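Local coordinates for protein DyP-type peroxidase (Pleurotus ostreatus PC15, PDB 6FSK) that binds heme b as a dye-decolorizing-type peroxidase and probably uses hydrogen peroxide to oxidise dyes and Mn(II), at residues A[91-96]-A[232-237]; A[122-127]-A[241-246]; A[248-253]-A[362-367]; A[314-319]-A[406-411]; A[410-413]-A[419-422]. The protein carries 1 engineered substitution. All coordinates share one frame; numbering follows the deposited sequence.

Contact 1 (A[91-96]-A[232-237])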
# COMPACT_ATOMS: atom_id res chain seq x y z
N ASP A 91 16.69 -10.52 17.94
CA ASP A 91 17.01 -9.10 18.02
C ASP A 91 15.76 -8.26 17.86
O ASP A 91 14.97 -8.51 16.93
CB ASP A 91 17.95 -8.72 16.93
CG ASP A 91 19.13 -9.62 16.81
OD1 ASP A 91 20.03 -9.48 17.65
OD2 ASP A 91 19.09 -10.54 15.94
N ASP A 92 15.60 -7.28 18.71
CA ASP A 92 14.47 -6.34 18.63
C ASP A 92 14.70 -5.45 17.39
O ASP A 92 15.76 -4.90 17.21
CB ASP A 92 14.37 -5.59 19.98
CG ASP A 92 13.21 -4.67 20.09
OD1 ASP A 92 12.57 -4.38 19.09
OD2 ASP A 92 12.88 -4.21 21.22
N LEU A 93 13.69 -5.36 16.51
CA LEU A 93 13.82 -4.48 15.32
C LEU A 93 13.24 -3.09 15.52
O LEU A 93 13.16 -2.30 14.54
CB LEU A 93 13.24 -5.18 14.09
CG LEU A 93 13.83 -6.47 13.55
CD1 LEU A 93 13.19 -6.94 12.27
CD2 LEU A 93 15.37 -6.34 13.40
N SER A 94 12.81 -2.74 16.74
CA SER A 94 12.33 -1.39 17.09
C SER A 94 11.12 -0.97 16.23
O SER A 94 11.10 0.11 15.67
CB SER A 94 13.53 -0.44 16.90
OG SER A 94 13.29 0.68 17.69
N ASP A 95 10.16 -1.89 16.07
CA ASP A 95 8.88 -1.51 15.47
C ASP A 95 7.77 -2.24 16.23
O ASP A 95 7.67 -3.50 16.21
CB ASP A 95 8.87 -1.86 14.03
CG ASP A 95 7.66 -1.33 13.34
OD1 ASP A 95 6.57 -1.95 13.33
OD2 ASP A 95 7.78 -0.20 12.83
N ASN A 96 7.01 -1.47 16.95
CA ASN A 96 6.00 -2.00 17.84
C ASN A 96 4.91 -2.75 17.04
O ASN A 96 4.48 -3.81 17.44
CB ASN A 96 5.33 -0.89 18.58
CG ASN A 96 6.24 -0.15 19.50
OD1 ASN A 96 6.18 1.11 19.58
ND2 ASN A 96 7.10 -0.89 20.16
N ASP A 232 22.93 -5.20 13.22
CA ASP A 232 23.60 -5.04 11.95
C ASP A 232 22.93 -5.83 10.80
O ASP A 232 22.91 -5.40 9.65
CB ASP A 232 25.08 -5.47 12.07
CG ASP A 232 25.94 -4.38 12.72
OD1 ASP A 232 25.46 -3.23 12.87
OD2 ASP A 232 27.10 -4.69 13.07
N TRP A 233 22.38 -7.01 11.07
CA TRP A 233 21.81 -7.79 10.02
C TRP A 233 20.58 -7.11 9.35
O TRP A 233 20.24 -7.44 8.19
CB TRP A 233 21.45 -9.23 10.49
CG TRP A 233 20.30 -9.42 11.42
CD1 TRP A 233 20.35 -9.65 12.75
CD2 TRP A 233 18.92 -9.44 11.08
NE1 TRP A 233 19.10 -9.79 13.26
CE2 TRP A 233 18.20 -9.68 12.25
CE3 TRP A 233 18.22 -9.31 9.90
CZ2 TRP A 233 16.82 -9.75 12.26
CZ3 TRP A 233 16.87 -9.41 9.91
CH2 TRP A 233 16.19 -9.61 11.10
N ALA A 234 19.97 -6.20 10.08
CA ALA A 234 18.76 -5.49 9.61
C ALA A 234 19.11 -4.45 8.58
O ALA A 234 18.23 -4.00 7.82
CB ALA A 234 18.00 -4.88 10.76
N LYS A 235 20.39 -4.08 8.41
CA LYS A 235 20.72 -3.11 7.36
C LYS A 235 20.24 -3.56 6.02
O LYS A 235 20.38 -4.71 5.61
CB LYS A 235 22.24 -2.91 7.27
CG LYS A 235 22.62 -1.87 6.26
CD LYS A 235 24.14 -1.62 6.26
CE LYS A 235 24.38 -0.45 5.35
NZ LYS A 235 25.60 0.22 5.84
N ASP A 236 19.55 -2.65 5.32
CA ASP A 236 19.12 -2.81 3.94
C ASP A 236 17.94 -3.83 3.83
O ASP A 236 17.66 -4.21 2.73
CB ASP A 236 20.20 -3.19 2.96
CG ASP A 236 21.15 -2.02 2.67
OD1 ASP A 236 20.73 -0.87 2.92
OD2 ASP A 236 22.32 -2.26 2.22
N GLY A 237 17.31 -4.10 4.94
CA GLY A 237 15.94 -4.72 4.95
C GLY A 237 14.89 -3.60 5.02
O GLY A 237 15.17 -2.41 5.30
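Trp233 gives its indole N-H to Asp91 in an unusual way: the carboxylate is met from above its plane, 51° out of it, while OD2 itself lies almost in the plane of the indole. The bond joins a loop of the first alpha+beta barrel domain of the DyP fold to the short 3-10 turn at 232-234, which leads into strand 238-247 of the C-terminal part. Trp233 NE1 stands 2.8 Å from Asp91 OD2 and the N-H points fairly straight at it, at 158°. This one bond serves the only polar atom of the indole and helps set how the ring is turned. With chi1 at 71°, CG of Trp233 sits between its own N and carbonyl carbon, which sends the six-membered ring across to Leu93. There Leu93 CD2 touches Trp233 CZ2 at 3.9 Å, the two side chains crossing at about a right angle. Ala477 and Lys481 of helix 475-481 also touch the indole, and Phe471 packs on both Leu93 and Ala234. Leu93 sits within an Asx turn, Ser94 N bonding Asp92 OD1. The same Leu93 CD2 methyl also rests on Ala234 CB, 4.0 Å away.

Contact 2 (A[122-127]-A[241-246])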
# COMPACT_ATOMS: atom_id res chain seq x y z
N PRO A 122 -9.75 -10.38 14.54
CA PRO A 122 -10.32 -9.65 13.42
C PRO A 122 -11.20 -10.56 12.57
O PRO A 122 -10.96 -11.83 12.53
CB PRO A 122 -9.05 -9.28 12.58
CG PRO A 122 -8.03 -10.14 13.01
CD PRO A 122 -8.29 -10.56 14.42
N ALA A 123 -12.14 -9.96 11.84
CA ALA A 123 -13.05 -10.72 10.96
C ALA A 123 -12.32 -10.94 9.66
O ALA A 123 -12.55 -10.30 8.63
CB ALA A 123 -14.31 -10.00 10.76
N TRP A 124 -11.39 -11.90 9.71
CA TRP A 124 -10.55 -12.24 8.57
C TRP A 124 -10.80 -13.68 8.08
O TRP A 124 -11.37 -14.51 8.82
CB TRP A 124 -9.09 -12.17 8.98
CG TRP A 124 -8.55 -10.75 9.18
CD1 TRP A 124 -9.15 -9.62 8.91
CD2 TRP A 124 -7.24 -10.44 9.64
NE1 TRP A 124 -8.31 -8.52 9.21
CE2 TRP A 124 -7.12 -9.02 9.62
CE3 TRP A 124 -6.11 -11.23 9.92
CZ2 TRP A 124 -5.96 -8.39 9.97
CZ3 TRP A 124 -4.96 -10.62 10.31
CH2 TRP A 124 -4.89 -9.17 10.26
N GLU A 125 -10.40 -13.95 6.84
CA GLU A 125 -10.42 -15.32 6.40
C GLU A 125 -9.60 -16.21 7.32
O GLU A 125 -8.57 -15.84 7.89
CB GLU A 125 -9.90 -15.45 4.98
CG GLU A 125 -10.71 -14.72 3.96
CD GLU A 125 -10.38 -15.01 2.57
OE1 GLU A 125 -9.37 -15.72 2.32
OE2 GLU A 125 -11.09 -14.44 1.71
N ALA A 126 -10.04 -17.46 7.53
CA ALA A 126 -9.41 -18.33 8.52
C ALA A 126 -7.92 -18.50 8.49
O ALA A 126 -7.25 -18.46 9.54
CB ALA A 126 -10.13 -19.68 8.51
N PRO A 127 -7.34 -18.63 7.32
CA PRO A 127 -5.91 -18.85 7.28
C PRO A 127 -5.11 -17.67 7.85
O PRO A 127 -4.05 -17.84 8.44
CB PRO A 127 -5.60 -19.07 5.83
CG PRO A 127 -6.90 -19.46 5.23
CD PRO A 127 -8.00 -18.86 6.01
N THR A 241 4.32 -4.33 4.74
CA THR A 241 2.92 -4.47 5.23
C THR A 241 2.08 -5.07 4.13
O THR A 241 2.03 -4.54 3.03
CB THR A 241 2.38 -3.10 5.65
OG1 THR A 241 3.08 -2.63 6.80
CG2 THR A 241 0.87 -3.25 6.00
N PHE A 242 1.39 -6.19 4.46
CA PHE A 242 0.40 -6.82 3.56
C PHE A 242 -0.99 -6.65 4.10
O PHE A 242 -1.19 -6.92 5.28
CB PHE A 242 0.68 -8.30 3.37
CG PHE A 242 -0.38 -9.01 2.60
CD1 PHE A 242 -0.58 -8.78 1.25
CD2 PHE A 242 -1.20 -9.92 3.24
CE1 PHE A 242 -1.57 -9.51 0.56
CE2 PHE A 242 -2.20 -10.58 2.54
CZ PHE A 242 -2.40 -10.30 1.25
N ARG A 243 -1.92 -6.19 3.26
CA ARG A 243 -3.36 -6.07 3.60
C ARG A 243 -4.18 -6.65 2.50
O ARG A 243 -4.05 -6.27 1.34
CB ARG A 243 -3.78 -4.61 3.85
CG ARG A 243 -2.98 -3.96 4.99
CD ARG A 243 -3.63 -4.18 6.34
NE ARG A 243 -4.87 -3.47 6.60
CZ ARG A 243 -5.78 -3.80 7.50
NH1 ARG A 243 -5.70 -4.93 8.18
NH2 ARG A 243 -6.83 -3.01 7.63
N TYR A 244 -5.01 -7.62 2.85
CA TYR A 244 -5.89 -8.26 1.84
C TYR A 244 -7.21 -7.53 1.78
O TYR A 244 -8.05 -7.70 2.71
CB TYR A 244 -6.08 -9.69 2.30
CG TYR A 244 -6.67 -10.66 1.32
CD1 TYR A 244 -6.78 -10.42 -0.01
CD2 TYR A 244 -7.02 -11.94 1.77
CE1 TYR A 244 -7.25 -11.39 -0.90
CE2 TYR A 244 -7.52 -12.86 0.89
CZ TYR A 244 -7.59 -12.61 -0.41
OH TYR A 244 -8.09 -13.62 -1.29
N LEU A 245 -7.29 -6.59 0.86
CA LEU A 245 -8.37 -5.57 0.92
C LEU A 245 -9.44 -5.82 -0.10
O LEU A 245 -9.24 -5.61 -1.28
CB LEU A 245 -7.83 -4.16 0.78
CG LEU A 245 -6.85 -3.78 1.89
CD1 LEU A 245 -6.34 -2.32 1.62
CD2 LEU A 245 -7.39 -3.80 3.30
N PHE A 246 -10.58 -6.34 0.33
CA PHE A 246 -11.67 -6.60 -0.65
C PHE A 246 -12.36 -5.26 -0.92
O PHE A 246 -12.50 -4.44 0.01
CB PHE A 246 -12.67 -7.62 -0.05
CG PHE A 246 -12.18 -9.02 -0.14
CD1 PHE A 246 -11.14 -9.46 0.61
CD2 PHE A 246 -12.75 -9.92 -1.02
CE1 PHE A 246 -10.60 -10.75 0.46
CE2 PHE A 246 -12.27 -11.23 -1.11
CZ PHE A 246 -11.20 -11.63 -0.37
O HOH W 1 -8.43 -15.95 -0.26
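Glu125 leaves the loop with CG beside its backbone N (chi1 -62°) and then runs out straight, carrying its carboxylate across to the rings of Tyr244 and Phe246. Tyr244 swings CG opposite its own N (chi1 -167°), which puts an edge of the phenol in front of that acid. Glu125 OE1 lies near the ring plane, 3.7 Å from Tyr244 CE2, while Glu125 OE2 comes within 3.5 Å of Phe246 CZ at an oblique angle. The two rings are a unit: Phe246 CE1 sits over the centre of the Tyr244 ring, 3.5 Å above it, and Phe360 packs against both. No direct hydrogen bond crosses here; a water does the joining. It donates a hydrogen bond to Glu125 OE1 at 2.8 Å and lies 2.6 Å from Tyr244 OH, at the edge of the phenol.

One residue back on strand 238-247, an interior strand of the antiparallel sheet, Arg243 NH1 approaches Trp124 CZ2 at 3.9 Å. Their polar ends share Asp111, which takes a salt bridge from Arg243 NH2 and a hydrogen bond from Trp124 NE1; Gln102 holds Arg243 NH1. Leu245 on the same strand touches the heme. A carboxylate beside the edge of one ring and an oblique C-H of another, with a bridging water, is probably steadied by weak electrostatics, whereas the arginine probably has its charge largely balanced by Asp111.

Contact 3 (A[248-253]-A[362-367])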
# COMPACT_ATOMS: atom_id res chain seq x y z
N MET A 248 -15.83 -3.33 -2.54
CA MET A 248 -17.24 -3.43 -2.82
C MET A 248 -17.62 -2.44 -3.93
O MET A 248 -18.03 -1.32 -3.66
CB MET A 248 -17.99 -3.18 -1.48
CG MET A 248 -17.48 -4.01 -0.30
SD MET A 248 -17.50 -5.78 -0.58
CE MET A 248 -19.23 -6.02 -0.40
N VAL A 249 -17.39 -2.86 -5.17
CA VAL A 249 -17.44 -1.99 -6.33
C VAL A 249 -18.82 -1.50 -6.68
O VAL A 249 -19.02 -0.31 -6.83
CB VAL A 249 -16.60 -2.52 -7.50
CG1 VAL A 249 -16.58 -1.55 -8.65
CG2 VAL A 249 -15.20 -2.75 -6.99
N PRO A 250 -19.74 -2.42 -6.90
CA PRO A 250 -21.13 -1.98 -7.18
C PRO A 250 -21.69 -1.07 -6.08
O PRO A 250 -22.41 -0.09 -6.36
CB PRO A 250 -21.95 -3.30 -7.27
CG PRO A 250 -20.88 -4.34 -7.64
CD PRO A 250 -19.59 -3.87 -6.93
N GLU A 251 -21.35 -1.36 -4.84
CA GLU A 251 -21.77 -0.59 -3.68
C GLU A 251 -21.21 0.81 -3.74
O GLU A 251 -21.92 1.80 -3.51
CB GLU A 251 -21.40 -1.30 -2.36
CG GLU A 251 -22.13 -2.59 -2.10
CD GLU A 251 -21.55 -3.84 -2.74
OE1 GLU A 251 -20.65 -3.78 -3.60
OE2 GLU A 251 -22.11 -4.93 -2.39
N PHE A 252 -19.96 0.94 -4.06
CA PHE A 252 -19.35 2.26 -4.22
C PHE A 252 -19.99 3.01 -5.37
O PHE A 252 -20.34 4.25 -5.23
CB PHE A 252 -17.84 2.09 -4.37
CG PHE A 252 -17.06 3.36 -4.59
CD1 PHE A 252 -16.79 4.19 -3.52
CD2 PHE A 252 -16.65 3.71 -5.87
CE1 PHE A 252 -16.06 5.37 -3.74
CE2 PHE A 252 -15.92 4.83 -6.06
CZ PHE A 252 -15.61 5.59 -5.00
N ASP A 253 -20.19 2.35 -6.49
CA ASP A 253 -20.82 2.99 -7.65
C ASP A 253 -22.26 3.46 -7.28
O ASP A 253 -22.63 4.57 -7.64
CB ASP A 253 -20.90 2.06 -8.83
CG ASP A 253 -19.55 1.78 -9.50
OD1 ASP A 253 -18.57 2.45 -9.32
OD2 ASP A 253 -19.58 0.76 -10.24
N PRO A 362 -12.18 -10.89 -10.56
CA PRO A 362 -12.76 -10.63 -11.86
C PRO A 362 -13.38 -9.23 -12.00
O PRO A 362 -13.66 -8.57 -11.02
CB PRO A 362 -13.83 -11.74 -11.95
CG PRO A 362 -14.30 -11.84 -10.57
CD PRO A 362 -13.08 -11.64 -9.71
N GLU A 363 -13.70 -8.87 -13.24
CA GLU A 363 -14.42 -7.58 -13.50
C GLU A 363 -15.85 -7.71 -12.95
O GLU A 363 -16.38 -8.86 -12.78
CB GLU A 363 -14.42 -7.31 -14.99
CG GLU A 363 -13.02 -7.03 -15.55
CD GLU A 363 -12.45 -5.81 -14.87
OE1 GLU A 363 -13.01 -4.66 -15.03
OE2 GLU A 363 -11.50 -5.94 -14.09
N VAL A 364 -16.52 -6.61 -12.68
CA VAL A 364 -17.93 -6.59 -12.18
C VAL A 364 -18.82 -7.18 -13.31
O VAL A 364 -18.65 -6.80 -14.45
CB VAL A 364 -18.32 -5.16 -11.85
CG1 VAL A 364 -19.82 -5.03 -11.54
CG2 VAL A 364 -17.43 -4.68 -10.67
N THR A 365 -19.68 -8.09 -12.89
CA THR A 365 -20.54 -8.78 -13.86
C THR A 365 -21.84 -7.99 -14.12
O THR A 365 -22.22 -7.09 -13.38
CB THR A 365 -20.98 -10.15 -13.37
OG1 THR A 365 -21.74 -10.00 -12.22
CG2 THR A 365 -19.75 -11.09 -13.03
N SER A 366 -22.48 -8.32 -15.25
CA SER A 366 -23.80 -7.68 -15.54
C SER A 366 -24.76 -7.84 -14.42
O SER A 366 -25.50 -6.90 -14.07
CB SER A 366 -24.41 -8.35 -16.86
OG SER A 366 -23.54 -8.02 -17.91
N GLN A 367 -24.80 -8.99 -13.75
CA GLN A 367 -25.76 -9.22 -12.68
C GLN A 367 -25.39 -8.34 -11.46
O GLN A 367 -26.29 -7.81 -10.76
CB GLN A 367 -25.83 -10.65 -12.20
CG GLN A 367 -26.95 -10.93 -11.24
CD GLN A 367 -28.34 -10.82 -11.94
OE1 GLN A 367 -28.54 -11.41 -12.97
NE2 GLN A 367 -29.21 -9.98 -11.43
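Val364 of the loop 362-367 lays its two methyls on Val249 and Pro250, where two helices begin near each other: each segment runs through an N-cap into the first turn of a helix in the C-terminal part of the DyP fold. Taken in order, Pro362 comes first, just past edge strand 354-360 of the sheet, and its carbonyl is held by Arg378 NE. Glu363 makes a salt bridge with Arg177. Next is Val364, which makes every contact from this segment. With CG1 opposite its own N (chi1 171°), the two branches part to serve different neighbours. Val364 CG2 meets Val249 CG1 at 3.8 Å and is almost as close to CB of that valine; the side chains approach at a slant. Val364 CG1 lies 4.1 Å from Pro250 CG, the valine and the proline ring sliding past each other in opposite directions. This is purely apolar contact with no hydrogen bond across it. A proline suits this place, since the first turn of a helix does not need its missing N-H; the first turn closes regardless through Phe252 N to Met248 O, 3.0 Å. Thr365 then caps helix 366-371 through its hydroxyl, while Glu368 OE2 accepts from Thr365 N, the reciprocal pattern of a capping box. Last in line, inside that helix, Gln367 NE2 hydrogen-bonds Asp371 OD1.

Contact 4 (A[314-319]-A[406-411])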
# COMPACT_ATOMS: atom_id res chain seq x y z
N ASP A 314 -1.61 26.71 0.33
CA ASP A 314 -1.97 27.05 1.69
C ASP A 314 -3.51 26.89 1.89
O ASP A 314 -4.11 27.49 2.78
CB ASP A 314 -1.53 28.49 2.06
CG ASP A 314 -2.21 29.54 1.18
OD1 ASP A 314 -2.88 29.22 0.18
OD2 ASP A 314 -2.07 30.76 1.49
N SER A 315 -4.13 25.93 1.16
CA SER A 315 -5.58 25.81 1.21
C SER A 315 -6.09 25.40 2.59
O SER A 315 -7.17 25.79 3.02
CB SER A 315 -6.08 24.93 0.10
OG SER A 315 -5.44 23.65 0.17
N LEU A 316 -5.32 24.57 3.30
CA LEU A 316 -5.72 24.20 4.63
C LEU A 316 -5.81 25.39 5.58
O LEU A 316 -6.89 25.58 6.21
CB LEU A 316 -4.88 23.05 5.21
CG LEU A 316 -5.29 22.57 6.61
CD1 LEU A 316 -6.69 22.09 6.74
CD2 LEU A 316 -4.32 21.51 7.08
N VAL A 317 -4.77 26.22 5.66
CA VAL A 317 -4.78 27.40 6.60
C VAL A 317 -5.86 28.43 6.17
O VAL A 317 -6.53 29.07 7.02
CB VAL A 317 -3.36 27.99 6.63
CG1 VAL A 317 -3.27 29.43 7.14
CG2 VAL A 317 -2.49 27.08 7.46
N ARG A 318 -6.14 28.47 4.90
CA ARG A 318 -7.26 29.27 4.36
C ARG A 318 -8.63 28.66 4.53
O ARG A 318 -9.64 29.34 4.28
CB ARG A 318 -7.06 29.62 2.88
CG ARG A 318 -5.88 30.57 2.64
CD ARG A 318 -5.77 31.07 1.24
NE ARG A 318 -5.62 30.00 0.30
CZ ARG A 318 -6.58 29.50 -0.47
NH1 ARG A 318 -7.82 29.98 -0.46
NH2 ARG A 318 -6.26 28.48 -1.23
N GLY A 319 -8.70 27.38 4.92
CA GLY A 319 -10.01 26.73 5.08
C GLY A 319 -10.69 26.52 3.78
O GLY A 319 -11.92 26.47 3.72
N PHE A 406 -8.51 15.04 11.54
CA PHE A 406 -7.27 15.26 10.80
C PHE A 406 -7.55 15.78 9.37
O PHE A 406 -8.40 15.17 8.71
CB PHE A 406 -6.42 13.97 10.73
CG PHE A 406 -5.15 14.16 9.98
CD1 PHE A 406 -4.09 14.80 10.60
CD2 PHE A 406 -5.02 13.89 8.64
CE1 PHE A 406 -2.88 15.07 9.95
CE2 PHE A 406 -3.87 14.19 7.93
CZ PHE A 406 -2.78 14.77 8.59
N PRO A 407 -6.92 16.85 8.88
CA PRO A 407 -5.71 17.47 9.38
C PRO A 407 -5.95 18.79 10.14
O PRO A 407 -5.00 19.47 10.50
CB PRO A 407 -4.98 17.85 8.10
CG PRO A 407 -6.05 18.15 7.18
CD PRO A 407 -7.14 17.14 7.46
N VAL A 408 -7.19 19.08 10.47
CA VAL A 408 -7.50 20.30 11.20
C VAL A 408 -6.84 20.28 12.59
O VAL A 408 -6.27 21.29 13.07
CB VAL A 408 -9.05 20.56 11.26
CG1 VAL A 408 -9.33 21.70 12.25
CG2 VAL A 408 -9.57 20.89 9.87
N ASN A 409 -6.96 19.16 13.28
CA ASN A 409 -6.45 18.98 14.63
C ASN A 409 -4.92 19.27 14.64
O ASN A 409 -4.39 20.05 15.44
CB ASN A 409 -6.81 17.61 15.20
CG ASN A 409 -6.36 16.38 14.38
OD1 ASN A 409 -5.79 16.49 13.30
ND2 ASN A 409 -6.70 15.16 14.89
N ALA A 410 -4.23 18.78 13.63
CA ALA A 410 -2.78 18.91 13.57
C ALA A 410 -2.38 20.33 13.40
O ALA A 410 -1.44 20.78 14.13
CB ALA A 410 -2.20 18.10 12.44
N VAL A 411 -3.02 21.06 12.50
CA VAL A 411 -2.58 22.44 12.27
C VAL A 411 -3.06 23.42 13.35
O VAL A 411 -2.36 24.39 13.67
CB VAL A 411 -2.85 23.03 10.91
CG1 VAL A 411 -2.07 22.29 9.89
CG2 VAL A 411 -4.36 23.03 10.57
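Leu316 is the bump here, and Pro407, Val408 and Val411 form the hollow that takes it. The leucine points CG opposite its own N (chi1 -178°), straight out from the short, weakly bonded helix of about 315-318, so that both methyls enter the hollow. Leu316 CD2 sits between Val411 and Pro407, with Val411 CG1 at 3.7 Å and Pro407 CG at 3.8 Å. Val411 answers from its own side tip to tip, and its CG2 branch also closes on the leucine, 3.8 Å from Leu316 CD2. Leu316 CD1 also rests on the proline, 4.0 Å from Pro407 CG, with Val408 CG2 a looser neighbour at 4.4 Å. One wall of the hollow is the proline ring, which follows a cis peptide at the N-cap of helix 408-412; its CB in turn lies over the centre of the Phe406 ring, and that ring stacks on Trp400. The helix that carries the leucine ends in a Schellman motif, with Gly319 at positive phi and its N bonded to Leu316 O. Asp338 of helix 337-340 touches both Leu316 and Pro407, and Phe326 adds to the leucine's surroundings. On the exposed end of the same turn Arg318 NE makes a salt bridge to Asp314 OD1 at 2.9 Å, from above the carboxylate plane, while Arg318 NH1 pairs with Asp320.

Contact 5 (A[410-413]-A[419-422])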
# COMPACT_ATOMS: atom_id res chain seq x y z
N ALA A 410 -4.23 18.78 13.63
CA ALA A 410 -2.78 18.91 13.57
C ALA A 410 -2.38 20.33 13.40
O ALA A 410 -1.44 20.78 14.13
CB ALA A 410 -2.20 18.10 12.44
N VAL A 411 -3.02 21.06 12.50
CA VAL A 411 -2.58 22.44 12.27
C VAL A 411 -3.06 23.42 13.35
O VAL A 411 -2.36 24.39 13.67
CB VAL A 411 -2.85 23.03 10.91
CG1 VAL A 411 -2.07 22.29 9.89
CG2 VAL A 411 -4.36 23.03 10.57
N THR A 412 -4.23 23.19 13.93
CA THR A 412 -4.71 24.08 15.00
C THR A 412 -3.99 23.78 16.31
O THR A 412 -4.05 24.64 17.21
CB THR A 412 -6.22 24.03 15.17
OG1 THR A 412 -6.59 22.71 15.47
CG2 THR A 412 -6.89 24.55 13.91
N SER A 413 -3.20 22.69 16.40
CA SER A 413 -2.33 22.44 17.56
C SER A 413 -1.37 23.65 17.75
O SER A 413 -1.01 23.92 18.87
CB SER A 413 -1.51 21.16 17.42
OG SER A 413 -0.50 21.35 16.46
N PRO A 419 -10.51 30.31 9.92
CA PRO A 419 -11.24 29.64 8.80
C PRO A 419 -11.47 28.18 9.02
O PRO A 419 -12.28 27.63 8.26
CB PRO A 419 -10.30 29.82 7.62
CG PRO A 419 -9.46 30.97 7.96
CD PRO A 419 -9.31 30.99 9.41
N LEU A 420 -10.79 27.57 10.00
CA LEU A 420 -10.98 26.13 10.30
C LEU A 420 -11.93 25.92 11.49
O LEU A 420 -12.14 24.79 11.90
CB LEU A 420 -9.71 25.41 10.51
CG LEU A 420 -8.81 25.36 9.25
CD1 LEU A 420 -7.50 24.73 9.58
CD2 LEU A 420 -9.49 24.65 8.09
N ASP A 421 -12.51 26.99 12.05
CA ASP A 421 -13.42 26.76 13.17
C ASP A 421 -14.61 25.89 12.73
O ASP A 421 -15.23 26.15 11.74
CB ASP A 421 -14.01 28.10 13.68
CG ASP A 421 -13.00 28.97 14.36
OD1 ASP A 421 -11.95 28.50 14.84
OD2 ASP A 421 -13.28 30.21 14.42
N GLY A 422 -14.88 24.86 13.50
CA GLY A 422 -15.95 23.95 13.24
C GLY A 422 -15.70 22.95 12.11
O GLY A 422 -16.59 22.13 11.80
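Thr412 and Leu420 are the residues whose backbones come nearest, with CA atoms 8.1 Å apart, as helix 408-412 faces a short 3-10 segment that the chain reaches after a brief loop. Ser413 N makes a weak bond back to Ala410 O, but the serine hydroxyl takes up the same carbonyl more firmly, with Ser413 OG donating to Ala410 O at 2.6 Å, tilted 26° from the carbonyl plane. Across the gap, Leu420 keeps CG beside its own N (chi1 -64°) and stretches CD1 toward the helix. There Leu420 CD1 reaches Val411 CG2 at 3.7 Å, the two side chains meeting at about a right angle. This is a helix whose chain doubles back on itself, the returning 3-10 segment covering the side of the helix. Thr412 adds a lighter touch, its CG2 lying 4.4 Å from Leu420 CD1. The threonine can offer a methyl because its chi1 of 60° turns OG1 back into the helix, where it hydrogen-bonds Val408 O. Ile417 packs against Val411 from the connecting loop. Leu420 also rests on Phe326 and Leu316, its other branch, CD2, lying against the Leu316 carbonyl.

Overall arrangement
From the N terminus, contact 1 opens at 91-96 and contact 2 at 122-127; they close in the same order, at 232-237 and 241-246, so the two long loops cross. Both tie the first barrel domain to strand 238-247 or its approach. That strand passes straight into helix 249-258, where contact 3 opens, about 20 Å from contact 2 centre to centre. Contact 4 opens at 314-319, inside the loop that contact 3 closes at 362-367, and itself closes at 406-411, a second crossing. Contact 5 starts on that closing helix and shuts a short loop at 419-422. Contacts 4 and 5 share Ala410 and Val411 and form one cluster, while contacts 1 and 3 lie on opposite sides of the chain's centre.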